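Local atomic coordinates of nitrogenase molybdenum-iron protein alpha chain (PDB entry 4WES), a protein that forms, with its beta-chain partner, the molybdenum-iron component of nitrogenase, which carries the iron-sulfur and iron-molybdenum clusters used to reduce dinitrogen to ammonium. Residues Glu11-Lys16 / His446-Val451; Glu224-Leu229 / Tyr234-Thr239; Leu229-Tyr234 / Glu313-Glu318; Lys432-His435 / Ile439-Asp442. All coordinates share one frame; numbering follows the deposited sequence. Where two conformers were deposited one is given.

Overall arrangement
Contact 1 closes the longest loop: the arm 11-16 near the N terminus meets helix 446-456, more than 400 residues later, and the other three contacts nest inside that loop. Contacts 2 and 3 come next and cross, sharing Leu229 and Tyr234. Contact 2 joins helix 221-232 to strand 235-239 of a parallel sheet, contact 3 ties the end of the same helix to the long helix 306-334; their centres are 11 Å apart. In series after them, contact 4 closes a short loop between the end of helix 430-433 and strand 439-441 of the mixed sheet. That strand precedes helix 446-456, and Ile441 CG2 on the strand packs 4.0 Å from Asp448 OD2 on the helix, linking contacts 4 and 1.

Contact 1 of 4, residues Glu11-Lys16 / His446-Val451; sequences EKYIPK and HHDMEV
Several groups converge on the hydroxyl of Tyr13, which donates to Asp448 in a very short hydrogen bond of 2.5 Å from OH to OD1. The pair docks the N-terminal arm of the alpha chain onto the first turns of helix 446-456, the helix that follows strand 439-441 of the mixed sheet. Asn445 ND2 and Arg21 NE also bond to the same hydroxyl, while Arg21 NH1 forms a salt bridge with Asp448 OD2, so phenol and carboxylate are fixed by one shared arginine. The tyrosine ring and the carboxylate are turned 78° apart.

One residue earlier on the helix, His447 carries its imidazole out toward the arm, CG lying anti to the backbone N (chi1 164°). Its edge meets the Tyr13 ring in an edge-to-face stack, centroids 5.2 Å apart and planes at 56°; CD2 sits over one face of the phenol, displaced toward the rim. Ile9 O bonds to His447 NE2 and so helps set the rotation of the imidazole. The extended chain of Lys12 passes the imidazole at a slant, its CB 3.6 Å from His447 CE1. Its ammonium continues to Leu94 O of the neighbouring beta chain, placing the contact at the subunit interface. A water lies in the plane of the imidazole at its edge, 2.8 Å from His447 ND1 and 3.2 Å from Lys12 NZ.

Contact 2 of 4, residues Glu224-Leu229 / Tyr234-Thr239; sequences EMDRVL and YHVNAT
Val236 points its two methyls from the strand at helix 221-232, where the side chains of Asp226 and Leu229 each lie across it at about a right angle. This is helix-on-strand packing within the beta-alpha-beta unit formed by strand 209-215, helix 221-232 and strand 235-239, the segment axes being 8.9 Å apart. The CG1 methyl of Val236 rests 3.7 Å from Asp226 OD1, while its CG2 methyl reaches Leu229 CB at 4.0 Å.

The CD2 branch of Leu229 turns toward Tyr234, just before the strand. Leu229 CD2 lies 4.0 Å from Tyr234 CD2, the two side chains crossing at a slant, and the leucine carbonyl O comes near the plane of the phenol at the ring's edge. The same carbonyl accepts a 3.1 Å hydrogen bond from Tyr234 N, with the donor tilted 33° from the carbonyl plane. Leu296 and Met299 of helix 289-303 pack against Leu229, continuing the apolar core.

Toward the other end of the strand the contact becomes polar. CG of Asp226 stands anti to its carbonyl carbon (chi1 -67°), which brings the carboxylate up to Thr239 without direct bonding. Two waters bridge them: one donates to Asp226 OD1 and the other to OD2, and each lies 2.7 Å from Thr239 OG1.

Contact 3 of 4, residues Leu229-Tyr234 / Glu313-Glu318; sequences LEKIGY and EEVIAE
The polar part of the contact is a salt bridge in which Lys231 and Glu318 extend toward each other from opposite directions, with NZ 2.7 Å from OE2. The ammonium approaches that oxygen on its anti side, 35° out of the carboxylate plane. Glu319 OE2 is a second anionic partner of Lys231 NZ, so the ammonium is shared between two consecutive glutamates of helix 306-334. Arg311 NH1, from the same helix, donates to Lys231 O.

Apolar packing lies beneath. Ile232 CG1 presses on Val315, 3.8 Å from its CG2, and the two side chains meet at a slant. Chi1 of -68° sets Ile232 CG1 anti to the carbonyl carbon and carries that branch to the valine. The aliphatic part of Lys231 joins in, CE passing 4.2 Å from Val315 CG1 before the chain reaches the carboxylate. Leu296, Leu308 and Thr312 also touch Ile232, burying it among helices.

Main-chain bonding finishes the helix. Gly233, with phi 125°, is the C-prime residue, and its N bonds to both Leu229 O and Glu230 O. The bond to Glu230 O, together with that from Tyr234 N to Leu229 O, makes the Schellman motif that ends helix 221-232 where it docks on helix 306-334.

Contact 4 of 4, residues Lys432-His435 / Ile439-Asp442; sequences KEMH and ILID
Met434 reaches across to Leu440, the side chain leaving the loop after helix 430-433 and ending against the strand. Its CB already points at segment 439-442. A chi1 of -65° sets CG anti to the carbonyl carbon, and CB and CG then act as a spacer, with no atom of the strand within 4.2 Å of either. Chi2 is close to fully extended (176°), so the chain runs straight on to the sulfur, where the packing begins.

SD lies against the branched end of Leu440, 3.7 Å from CD2 and 3.8 Å from CG, with CD1 only a little farther off. The two side chains pass each other at a slant, so that the thioether lies against the isobutyl fork instead of meeting a single methyl. At chi3 the chain bends (67°), swinging the terminal methyl onto the strand backbone. CE thereby comes to 3.7 Å from Ile439 O, a van der Waals contact with a main-chain oxygen, and to 3.9 Å from Leu440 CD1. No hydrogen bond joins the two segments.

Around this pair, Ala365 of strand 361-367 and Met352 of helix 352-357 also touch Met434, while Leu440 leans on Val26. Ile439 directs its side chain away from the methionine, onto Leu5 and Ile9 of helix 5-10. Met434, from the connection that leads into strand 439-441, thus packs on one face and helix 5-10 on the other. This is an inner strand of an alpha/beta sheet layered between apolar groups, parallel to strand 361-367 and antiparallel to strand 25-27.

Contact 1 of 4, residues Glu11-Lys16 / His446-Val451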
loop_
_atom_site.group_PDB
_atom_site.type_symbol
_atom_site.label_atom_id
_atom_site.label_comp_id
_atom_site.label_asym_id
_atom_site.label_seq_id
_atom_site.Cartn_x
_atom_site.Cartn_y
_atom_site.Cartn_z
ATOM N N GLU A 11 -7.947 -46.541 -15.198
ATOM C CA GLU A 11 -6.897 -47.543 -15.021
ATOM C C GLU A 11 -6.364 -47.614 -13.603
ATOM O O GLU A 11 -6.121 -48.702 -13.100
ATOM C CB GLU A 11 -5.765 -47.284 -16.014
ATOM C CG GLU A 11 -4.603 -48.248 -15.855
ATOM C CD GLU A 11 -4.954 -49.666 -16.261
ATOM O OE1 GLU A 11 -4.230 -50.610 -15.857
ATOM O OE2 GLU A 11 -5.956 -49.831 -16.993
ATOM N N LYS A 12 -6.136 -46.471 -12.970
ATOM C CA LYS A 12 -5.398 -46.462 -11.696
ATOM C C LYS A 12 -6.263 -46.810 -10.471
ATOM O O LYS A 12 -5.732 -47.128 -9.378
ATOM C CB LYS A 12 -4.733 -45.091 -11.493
ATOM C CG LYS A 12 -3.657 -45.050 -10.430
ATOM C CD LYS A 12 -3.001 -43.677 -10.406
ATOM C CE LYS A 12 -1.842 -43.578 -9.425
ATOM N NZ LYS A 12 -1.334 -42.169 -9.341
ATOM N N TYR A 13 -7.581 -46.768 -10.645
ATOM C CA TYR A 13 -8.464 -47.085 -9.534
ATOM C C TYR A 13 -8.302 -48.535 -9.084
ATOM O O TYR A 13 -8.140 -49.439 -9.923
ATOM C CB TYR A 13 -9.897 -46.905 -9.965
ATOM C CG TYR A 13 -10.416 -45.492 -10.162
ATOM C CD1 TYR A 13 -10.389 -44.553 -9.132
ATOM C CD2 TYR A 13 -11.112 -45.153 -11.305
ATOM C CE1 TYR A 13 -10.933 -43.292 -9.295
ATOM C CE2 TYR A 13 -11.668 -43.901 -11.473
ATOM C CZ TYR A 13 -11.559 -42.975 -10.463
ATOM O OH TYR A 13 -12.208 -41.772 -10.567
ATOM N N ILE A 14 -8.367 -48.765 -7.783
ATOM C CA ILE A 14 -8.407 -50.147 -7.275
ATOM C C ILE A 14 -9.716 -50.796 -7.735
ATOM O O ILE A 14 -10.650 -50.085 -8.098
ATOM C CB ILE A 14 -8.260 -50.184 -5.738
ATOM C CG1 ILE A 14 -9.463 -49.519 -5.054
ATOM C CG2 ILE A 14 -6.935 -49.595 -5.307
ATOM C CD1 ILE A 14 -9.329 -49.492 -3.540
ATOM N N PRO A 15 -9.781 -52.134 -7.739
ATOM C CA PRO A 15 -10.933 -52.764 -8.402
ATOM C C PRO A 15 -12.315 -52.318 -7.907
ATOM O O PRO A 15 -13.197 -52.057 -8.730
ATOM C CB PRO A 15 -10.700 -54.266 -8.167
ATOM C CG PRO A 15 -9.215 -54.352 -8.119
ATOM C CD PRO A 15 -8.730 -53.120 -7.434
ATOM N N LYS A 16 -12.495 -52.190 -6.587
ATOM C CA LYS A 16 -13.802 -51.794 -6.046
ATOM C C LYS A 16 -14.188 -50.410 -6.568
ATOM O O LYS A 16 -15.331 -50.145 -6.971
ATOM C CB LYS A 16 -13.786 -51.852 -4.508
ATOM C CG LYS A 16 -15.102 -51.536 -3.807
ATOM C CD LYS A 16 -14.985 -51.722 -2.286
ATOM C CE LYS A 16 -16.227 -51.233 -1.548
ATOM N NZ LYS A 16 -16.220 -51.655 -0.118
ATOM N N HIS A 446 -9.822 -35.397 -8.435
ATOM C CA HIS A 446 -8.513 -34.886 -8.828
ATOM C C HIS A 446 -7.811 -35.825 -9.795
ATOM O O HIS A 446 -7.262 -35.386 -10.790
ATOM C CB HIS A 446 -7.658 -34.648 -7.573
ATOM C CG HIS A 446 -6.287 -34.194 -7.887
ATOM N ND1 HIS A 446 -6.019 -32.976 -8.471
ATOM C CD2 HIS A 446 -5.100 -34.834 -7.777
ATOM C CE1 HIS A 446 -4.726 -32.894 -8.705
ATOM N NE2 HIS A 446 -4.150 -33.984 -8.259
ATOM N N HIS A 447 -7.822 -37.125 -9.488
ATOM C CA HIS A 447 -7.238 -38.102 -10.387
ATOM C C HIS A 447 -7.821 -38.002 -11.785
ATOM O O HIS A 447 -7.083 -37.961 -12.788
ATOM C CB HIS A 447 -7.466 -39.533 -9.834
ATOM C CG HIS A 447 -7.237 -40.585 -10.853
ATOM N ND1 HIS A 447 -5.969 -41.010 -11.208
ATOM C CD2 HIS A 447 -8.100 -41.228 -11.683
ATOM C CE1 HIS A 447 -6.070 -41.866 -12.203
ATOM N NE2 HIS A 447 -7.345 -42.030 -12.508
ATOM N N ASP A 448 -9.150 -37.988 -11.880
ATOM C CA ASP A 448 -9.800 -37.959 -13.170
ATOM C C ASP A 448 -9.371 -36.696 -13.938
ATOM O O ASP A 448 -9.082 -36.727 -15.139
ATOM C CB ASP A 448 -11.320 -37.895 -13.003
ATOM C CG ASP A 448 -11.938 -39.040 -12.270
ATOM O OD1 ASP A 448 -11.366 -40.161 -12.274
ATOM O OD2 ASP A 448 -13.018 -38.762 -11.682
ATOM N N MET A 449 -9.375 -35.577 -13.227
ATOM C CA MET A 449 -9.063 -34.301 -13.861
ATOM C C MET A 449 -7.629 -34.298 -14.438
ATOM O O MET A 449 -7.393 -33.781 -15.544
ATOM C CB MET A 449 -9.253 -33.164 -12.867
ATOM C CG MET A 449 -9.131 -31.813 -13.532
ATOM S SD MET A 449 -9.231 -30.413 -12.393
ATOM C CE MET A 449 -7.618 -30.523 -11.624
ATOM N N GLU A 450 -6.694 -34.859 -13.676
ATOM C CA GLU A 450 -5.324 -34.881 -14.150
ATOM C C GLU A 450 -5.154 -35.723 -15.405
ATOM O O GLU A 450 -4.411 -35.360 -16.284
ATOM C CB GLU A 450 -4.402 -35.355 -13.064
ATOM C CG GLU A 450 -4.142 -34.265 -11.999
ATOM C CD GLU A 450 -2.778 -34.441 -11.370
ATOM O OE1 GLU A 450 -1.932 -33.495 -11.503
ATOM O OE2 GLU A 450 -2.553 -35.555 -10.790
ATOM N N VAL A 451 -5.874 -36.842 -15.497
ATOM C CA VAL A 451 -5.823 -37.661 -16.708
ATOM C C VAL A 451 -6.380 -36.872 -17.901
ATOM O O VAL A 451 -5.783 -36.844 -18.977
ATOM C CB VAL A 451 -6.537 -39.011 -16.545
ATOM C CG1 VAL A 451 -6.525 -39.769 -17.841
ATOM C CG2 VAL A 451 -5.868 -39.835 -15.458
HETATM O O HOH W 1 -3.930 -40.230 -9.496
#

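Contact 2 of 4, residues Glu224-Leu229 / Tyr234-Thr239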
loop_
_atom_site.group_PDB
_atom_site.type_symbol
_atom_site.label_atom_id
_atom_site.label_comp_id
_atom_site.label_asym_id
_atom_site.label_seq_id
_atom_site.Cartn_x
_atom_site.Cartn_y
_atom_site.Cartn_z
ATOM N N GLU A 224 -29.279 -8.116 -14.498
ATOM C CA GLU A 224 -29.098 -7.994 -15.942
ATOM C C GLU A 224 -30.244 -8.662 -16.710
ATOM O O GLU A 224 -30.709 -8.093 -17.707
ATOM C CB GLU A 224 -27.711 -8.540 -16.333
ATOM C CG GLU A 224 -27.485 -8.627 -17.833
ATOM C CD GLU A 224 -27.584 -7.346 -18.643
ATOM O OE1 GLU A 224 -27.628 -7.476 -19.882
ATOM O OE2 GLU A 224 -27.596 -6.239 -18.036
ATOM N N MET A 225 -30.680 -9.845 -16.297
ATOM C CA MET A 225 -31.871 -10.497 -16.854
ATOM C C MET A 225 -33.057 -9.557 -16.764
ATOM O O MET A 225 -33.840 -9.369 -17.711
ATOM C CB MET A 225 -32.215 -11.774 -16.055
ATOM C CG MET A 225 -31.189 -12.895 -16.173
ATOM S SD MET A 225 -31.629 -14.345 -15.177
ATOM C CE MET A 225 -30.027 -15.115 -15.041
ATOM N N ASP A 226 -33.249 -9.037 -15.543
ATOM C CA ASP A 226 -34.428 -8.208 -15.278
ATOM C C ASP A 226 -34.424 -6.984 -16.147
ATOM O O ASP A 226 -35.479 -6.519 -16.606
ATOM C CB ASP A 226 -34.508 -7.796 -13.798
ATOM C CG ASP A 226 -34.761 -8.968 -12.881
ATOM O OD1 ASP A 226 -34.979 -10.100 -13.367
ATOM O OD2 ASP A 226 -34.752 -8.719 -11.656
ATOM N N ARG A 227 -33.265 -6.376 -16.382
ATOM C CA ARG A 227 -33.179 -5.175 -17.219
ATOM C C ARG A 227 -33.820 -5.432 -18.578
ATOM O O ARG A 227 -34.619 -4.611 -19.077
ATOM C CB ARG A 227 -31.697 -4.807 -17.395
ATOM C CG ARG A 227 -31.465 -3.549 -18.210
ATOM C CD ARG A 227 -30.000 -3.264 -18.421
ATOM N NE ARG A 227 -29.345 -4.251 -19.257
ATOM C CZ ARG A 227 -29.439 -4.324 -20.584
ATOM N NH1 ARG A 227 -30.139 -3.411 -21.254
ATOM N NH2 ARG A 227 -28.873 -5.315 -21.250
ATOM N N VAL A 228 -33.462 -6.558 -19.182
ATOM C CA VAL A 228 -33.973 -6.896 -20.512
ATOM C C VAL A 228 -35.439 -7.295 -20.473
ATOM O O VAL A 228 -36.230 -6.874 -21.319
ATOM C CB VAL A 228 -33.099 -7.980 -21.199
ATOM C CG1 VAL A 228 -33.671 -8.440 -22.495
ATOM C CG2 VAL A 228 -31.745 -7.370 -21.449
ATOM N N LEU A 229 -35.832 -8.088 -19.483
ATOM C CA LEU A 229 -37.229 -8.517 -19.377
ATOM C C LEU A 229 -38.138 -7.315 -19.180
ATOM O O LEU A 229 -39.226 -7.237 -19.791
ATOM C CB LEU A 229 -37.384 -9.511 -18.220
ATOM C CG LEU A 229 -36.712 -10.861 -18.439
ATOM C CD1 LEU A 229 -36.724 -11.694 -17.163
ATOM C CD2 LEU A 229 -37.342 -11.599 -19.592
ATOM N N TYR A 234 -42.312 -7.311 -19.473
ATOM C CA TYR A 234 -42.719 -8.241 -18.429
ATOM C C TYR A 234 -42.667 -7.599 -17.060
ATOM O O TYR A 234 -41.861 -6.679 -16.807
ATOM C CB TYR A 234 -41.809 -9.473 -18.424
ATOM C CG TYR A 234 -41.916 -10.296 -19.697
ATOM C CD1 TYR A 234 -43.025 -11.119 -19.933
ATOM C CD2 TYR A 234 -40.930 -10.241 -20.673
ATOM C CE1 TYR A 234 -43.148 -11.863 -21.091
ATOM C CE2 TYR A 234 -41.040 -10.974 -21.834
ATOM C CZ TYR A 234 -42.147 -11.777 -22.055
ATOM O OH TYR A 234 -42.268 -12.520 -23.194
ATOM N N HIS A 235 -43.479 -8.119 -16.152
ATOM C CA HIS A 235 -43.373 -7.814 -14.762
ATOM C C HIS A 235 -42.613 -8.980 -14.131
ATOM O O HIS A 235 -43.102 -10.110 -14.155
ATOM C CB HIS A 235 -44.753 -7.694 -14.102
ATOM C CG HIS A 235 -44.658 -7.507 -12.629
ATOM N ND1 HIS A 235 -45.137 -8.428 -11.715
ATOM C CD2 HIS A 235 -44.104 -6.511 -11.907
ATOM C CE1 HIS A 235 -44.888 -8.000 -10.492
ATOM N NE2 HIS A 235 -44.268 -6.837 -10.580
ATOM N N VAL A 236 -41.444 -8.706 -13.544
ATOM C CA VAL A 236 -40.692 -9.753 -12.897
ATOM C C VAL A 236 -41.197 -9.864 -11.462
ATOM O O VAL A 236 -40.746 -9.155 -10.562
ATOM C CB VAL A 236 -39.166 -9.563 -12.976
ATOM C CG1 VAL A 236 -38.460 -10.760 -12.376
ATOM C CG2 VAL A 236 -38.732 -9.338 -14.410
ATOM N N ASN A 237 -42.168 -10.752 -11.283
ATOM C CA ASN A 237 -42.858 -10.850 -9.995
ATOM C C ASN A 237 -41.924 -11.249 -8.858
ATOM O O ASN A 237 -41.965 -10.681 -7.780
ATOM C CB ASN A 237 -44.006 -11.854 -10.158
ATOM C CG ASN A 237 -44.768 -12.066 -8.887
ATOM O OD1 ASN A 237 -45.405 -11.152 -8.360
ATOM N ND2 ASN A 237 -44.659 -13.256 -8.347
ATOM N N ALA A 238 -41.089 -12.255 -9.113
ATOM C CA ALA A 238 -40.128 -12.717 -8.131
ATOM C C ALA A 238 -39.012 -13.437 -8.839
ATOM O O ALA A 238 -39.230 -14.097 -9.849
ATOM C CB ALA A 238 -40.775 -13.681 -7.145
ATOM N N THR A 239 -37.824 -13.339 -8.262
ATOM C CA THR A 239 -36.701 -14.207 -8.593
ATOM C C THR A 239 -36.416 -15.019 -7.332
ATOM O O THR A 239 -36.212 -14.480 -6.229
ATOM C CB THR A 239 -35.491 -13.415 -9.055
ATOM O OG1 THR A 239 -35.858 -12.776 -10.282
ATOM C CG2 THR A 239 -34.277 -14.304 -9.313
HETATM O O HOH W 2 -35.972 -10.175 -9.783
HETATM O O HOH W 3 -34.061 -12.452 -12.293
#

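Contact 3 of 4, residues Leu229-Tyr234 / Glu313-Glu318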
loop_
_atom_site.group_PDB
_atom_site.type_symbol
_atom_site.label_atom_id
_atom_site.label_comp_id
_atom_site.label_asym_id
_atom_site.label_seq_id
_atom_site.Cartn_x
_atom_site.Cartn_y
_atom_site.Cartn_z
ATOM N N LEU A 229 -35.832 -8.088 -19.483
ATOM C CA LEU A 229 -37.229 -8.517 -19.377
ATOM C C LEU A 229 -38.138 -7.315 -19.180
ATOM O O LEU A 229 -39.226 -7.237 -19.791
ATOM C CB LEU A 229 -37.384 -9.511 -18.220
ATOM C CG LEU A 229 -36.712 -10.861 -18.439
ATOM C CD1 LEU A 229 -36.724 -11.694 -17.163
ATOM C CD2 LEU A 229 -37.342 -11.599 -19.592
ATOM N N GLU A 230 -37.729 -6.387 -18.325
ATOM C CA GLU A 230 -38.549 -5.209 -18.076
ATOM C C GLU A 230 -38.603 -4.292 -19.312
ATOM O O GLU A 230 -39.666 -3.674 -19.566
ATOM C CB GLU A 230 -38.026 -4.477 -16.827
ATOM C CG GLU A 230 -38.330 -5.305 -15.580
ATOM C CD GLU A 230 -37.674 -4.849 -14.282
ATOM O OE1 GLU A 230 -38.098 -5.389 -13.223
ATOM O OE2 GLU A 230 -36.784 -3.959 -14.258
ATOM N N LYS A 231 -37.527 -4.207 -20.092
ATOM C CA LYS A 231 -37.565 -3.439 -21.341
ATOM C C LYS A 231 -38.609 -3.995 -22.324
ATOM O O LYS A 231 -39.282 -3.226 -23.018
ATOM C CB LYS A 231 -36.198 -3.469 -22.056
ATOM C CG LYS A 231 -35.181 -2.448 -21.653
ATOM C CD LYS A 231 -33.863 -2.700 -22.390
ATOM C CE LYS A 231 -33.949 -2.265 -23.825
ATOM N NZ LYS A 231 -32.580 -2.105 -24.385
ATOM N N ILE A 232 -38.757 -5.311 -22.356
ATOM C CA ILE A 232 -39.722 -5.921 -23.255
ATOM C C ILE A 232 -41.152 -5.674 -22.748
ATOM O O ILE A 232 -42.106 -5.557 -23.561
ATOM C CB ILE A 232 -39.420 -7.412 -23.409
ATOM C CG1 ILE A 232 -38.094 -7.580 -24.159
ATOM C CG2 ILE A 232 -40.554 -8.102 -24.127
ATOM C CD1 ILE A 232 -37.510 -8.969 -24.083
ATOM N N GLY A 233 -41.305 -5.606 -21.425
ATOM C CA GLY A 233 -42.615 -5.316 -20.838
ATOM C C GLY A 233 -43.107 -6.319 -19.824
ATOM O O GLY A 233 -44.241 -6.176 -19.342
ATOM N N TYR A 234 -42.312 -7.311 -19.473
ATOM C CA TYR A 234 -42.719 -8.241 -18.429
ATOM C C TYR A 234 -42.667 -7.599 -17.060
ATOM O O TYR A 234 -41.861 -6.679 -16.807
ATOM C CB TYR A 234 -41.809 -9.473 -18.424
ATOM C CG TYR A 234 -41.916 -10.296 -19.697
ATOM C CD1 TYR A 234 -43.025 -11.119 -19.933
ATOM C CD2 TYR A 234 -40.930 -10.241 -20.673
ATOM C CE1 TYR A 234 -43.148 -11.863 -21.091
ATOM C CE2 TYR A 234 -41.040 -10.974 -21.834
ATOM C CZ TYR A 234 -42.147 -11.777 -22.055
ATOM O OH TYR A 234 -42.268 -12.520 -23.194
ATOM N N GLU A 313 -38.575 -8.771 -30.328
ATOM C CA GLU A 313 -37.655 -8.706 -31.465
ATOM C C GLU A 313 -36.924 -7.367 -31.531
ATOM O O GLU A 313 -35.744 -7.321 -31.884
ATOM C CB GLU A 313 -38.358 -9.067 -32.777
ATOM C CG GLU A 313 -38.852 -10.502 -32.780
ATOM C CD GLU A 313 -37.731 -11.511 -32.642
ATOM O OE1 GLU A 313 -37.928 -12.524 -31.962
ATOM O OE2 GLU A 313 -36.642 -11.306 -33.212
ATOM N N GLU A 314 -37.600 -6.268 -31.197
ATOM C CA GLU A 314 -36.917 -4.970 -31.167
ATOM C C GLU A 314 -35.783 -4.981 -30.147
ATOM O O GLU A 314 -34.685 -4.485 -30.431
ATOM C CB GLU A 314 -37.876 -3.834 -30.813
ATOM C CG GLU A 314 -38.871 -3.552 -31.910
ATOM C CD GLU A 314 -39.952 -2.569 -31.513
ATOM O OE1 GLU A 314 -40.058 -2.186 -30.316
ATOM O OE2 GLU A 314 -40.690 -2.183 -32.444
ATOM N N VAL A 315 -36.058 -5.484 -28.943
ATOM C CA VAL A 315 -35.051 -5.483 -27.896
ATOM C C VAL A 315 -33.883 -6.413 -28.226
ATOM O O VAL A 315 -32.729 -6.038 -28.046
ATOM C CB VAL A 315 -35.689 -5.807 -26.531
ATOM C CG1 VAL A 315 -34.639 -6.039 -25.463
ATOM C CG2 VAL A 315 -36.637 -4.670 -26.116
ATOM N N ILE A 316 -34.187 -7.599 -28.737
ATOM C CA ILE A 316 -33.121 -8.526 -29.178
ATOM C C ILE A 316 -32.219 -7.813 -30.190
ATOM O O ILE A 316 -30.986 -7.828 -30.057
ATOM C CB ILE A 316 -33.703 -9.829 -29.765
ATOM C CG1 ILE A 316 -34.291 -10.703 -28.652
ATOM C CG2 ILE A 316 -32.635 -10.596 -30.533
ATOM C CD1 ILE A 316 -35.119 -11.837 -29.165
ATOM N N ALA A 317 -32.815 -7.173 -31.194
ATOM C CA ALA A 317 -32.006 -6.570 -32.235
ATOM C C ALA A 317 -31.130 -5.434 -31.703
ATOM O O ALA A 317 -29.947 -5.342 -32.070
ATOM C CB ALA A 317 -32.890 -6.065 -33.354
ATOM N N GLU A 318 -31.691 -4.598 -30.822
ATOM C CA GLU A 318 -30.921 -3.472 -30.327
ATOM C C GLU A 318 -29.808 -3.938 -29.382
ATOM O O GLU A 318 -28.691 -3.406 -29.389
ATOM C CB GLU A 318 -31.779 -2.401 -29.678
ATOM C CG GLU A 318 -32.275 -2.663 -28.321
ATOM C CD GLU A 318 -33.280 -1.631 -27.899
ATOM O OE1 GLU A 318 -33.606 -0.732 -28.696
ATOM O OE2 GLU A 318 -33.775 -1.748 -26.793
#

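Contact 4 of 4, residues Lys432-His435 / Ile439-Asp442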
loop_
_atom_site.group_PDB
_atom_site.type_symbol
_atom_site.label_atom_id
_atom_site.label_comp_id
_atom_site.label_asym_id
_atom_site.label_seq_id
_atom_site.Cartn_x
_atom_site.Cartn_y
_atom_site.Cartn_z
ATOM N N LYS A 432 -27.580 -33.953 -24.479
ATOM C CA LYS A 432 -28.193 -33.676 -25.778
ATOM C C LYS A 432 -27.466 -32.561 -26.496
ATOM O O LYS A 432 -27.373 -32.576 -27.739
ATOM C CB LYS A 432 -29.662 -33.317 -25.650
ATOM C CG LYS A 432 -30.610 -34.485 -25.821
ATOM C CD LYS A 432 -31.385 -34.778 -24.550
ATOM C CE LYS A 432 -32.777 -35.340 -24.764
ATOM N NZ LYS A 432 -33.463 -35.308 -23.453
ATOM N N GLU A 433 -26.962 -31.589 -25.739
ATOM C CA GLU A 433 -26.339 -30.420 -26.340
ATOM C C GLU A 433 -24.889 -30.657 -26.744
ATOM O O GLU A 433 -24.347 -29.918 -27.556
ATOM C CB GLU A 433 -26.441 -29.241 -25.358
ATOM C CG GLU A 433 -26.023 -27.907 -25.944
ATOM C CD GLU A 433 -26.624 -26.718 -25.236
ATOM O OE1 GLU A 433 -27.701 -26.862 -24.640
ATOM O OE2 GLU A 433 -26.004 -25.649 -25.337
ATOM N N MET A 434 -24.252 -31.679 -26.191
ATOM C CA MET A 434 -22.841 -31.943 -26.436
ATOM C C MET A 434 -22.645 -32.640 -27.781
ATOM O O MET A 434 -23.525 -33.315 -28.304
ATOM C CB MET A 434 -22.295 -32.822 -25.334
ATOM C CG MET A 434 -22.317 -32.089 -23.999
ATOM S SD MET A 434 -21.789 -33.066 -22.575
ATOM C CE MET A 434 -20.059 -33.311 -22.941
ATOM N N HIS A 435 -21.492 -32.439 -28.376
ATOM C CA HIS A 435 -21.307 -33.087 -29.655
ATOM C C HIS A 435 -20.774 -34.510 -29.512
ATOM O O HIS A 435 -20.378 -34.953 -28.448
ATOM C CB HIS A 435 -20.485 -32.227 -30.593
ATOM C CG HIS A 435 -19.059 -32.096 -30.204
ATOM N ND1 HIS A 435 -18.141 -33.113 -30.412
ATOM C CD2 HIS A 435 -18.350 -31.043 -29.737
ATOM C CE1 HIS A 435 -16.938 -32.701 -30.032
ATOM N NE2 HIS A 435 -17.040 -31.452 -29.612
ATOM N N ILE A 439 -16.984 -36.480 -23.582
ATOM C CA ILE A 439 -17.052 -37.278 -22.389
ATOM C C ILE A 439 -17.711 -36.520 -21.251
ATOM O O ILE A 439 -17.500 -35.322 -21.080
ATOM C CB ILE A 439 -15.646 -37.800 -21.997
ATOM C CG1 ILE A 439 -15.657 -38.891 -20.909
ATOM C CG2 ILE A 439 -14.700 -36.667 -21.660
ATOM C CD1 ILE A 439 -14.344 -39.629 -20.820
ATOM N N LEU A 440 -18.502 -37.265 -20.473
ATOM C CA LEU A 440 -19.139 -36.751 -19.287
ATOM C C LEU A 440 -18.551 -37.456 -18.078
ATOM O O LEU A 440 -18.393 -38.671 -18.089
ATOM C CB LEU A 440 -20.645 -36.994 -19.357
ATOM C CG LEU A 440 -21.327 -36.156 -20.444
ATOM C CD1 LEU A 440 -21.378 -36.848 -21.785
ATOM C CD2 LEU A 440 -22.679 -35.597 -20.034
ATOM N N ILE A 441 -18.257 -36.663 -17.031
ATOM C CA ILE A 441 -17.680 -37.213 -15.802
ATOM C C ILE A 441 -18.453 -36.666 -14.594
ATOM O O ILE A 441 -18.351 -35.486 -14.239
ATOM C CB ILE A 441 -16.187 -36.862 -15.636
ATOM C CG1 ILE A 441 -15.365 -37.278 -16.873
ATOM C CG2 ILE A 441 -15.673 -37.528 -14.372
ATOM C CD1 ILE A 441 -13.927 -36.793 -16.828
ATOM N N ASP A 442 -19.208 -37.531 -13.945
ATOM C CA ASP A 442 -19.957 -37.185 -12.746
ATOM C C ASP A 442 -19.055 -37.298 -11.524
ATOM O O ASP A 442 -18.323 -38.273 -11.356
ATOM C CB ASP A 442 -21.177 -38.093 -12.607
ATOM C CG ASP A 442 -21.970 -37.829 -11.362
ATOM O OD1 ASP A 442 -22.600 -36.747 -11.320
ATOM O OD2 ASP A 442 -21.936 -38.676 -10.447
#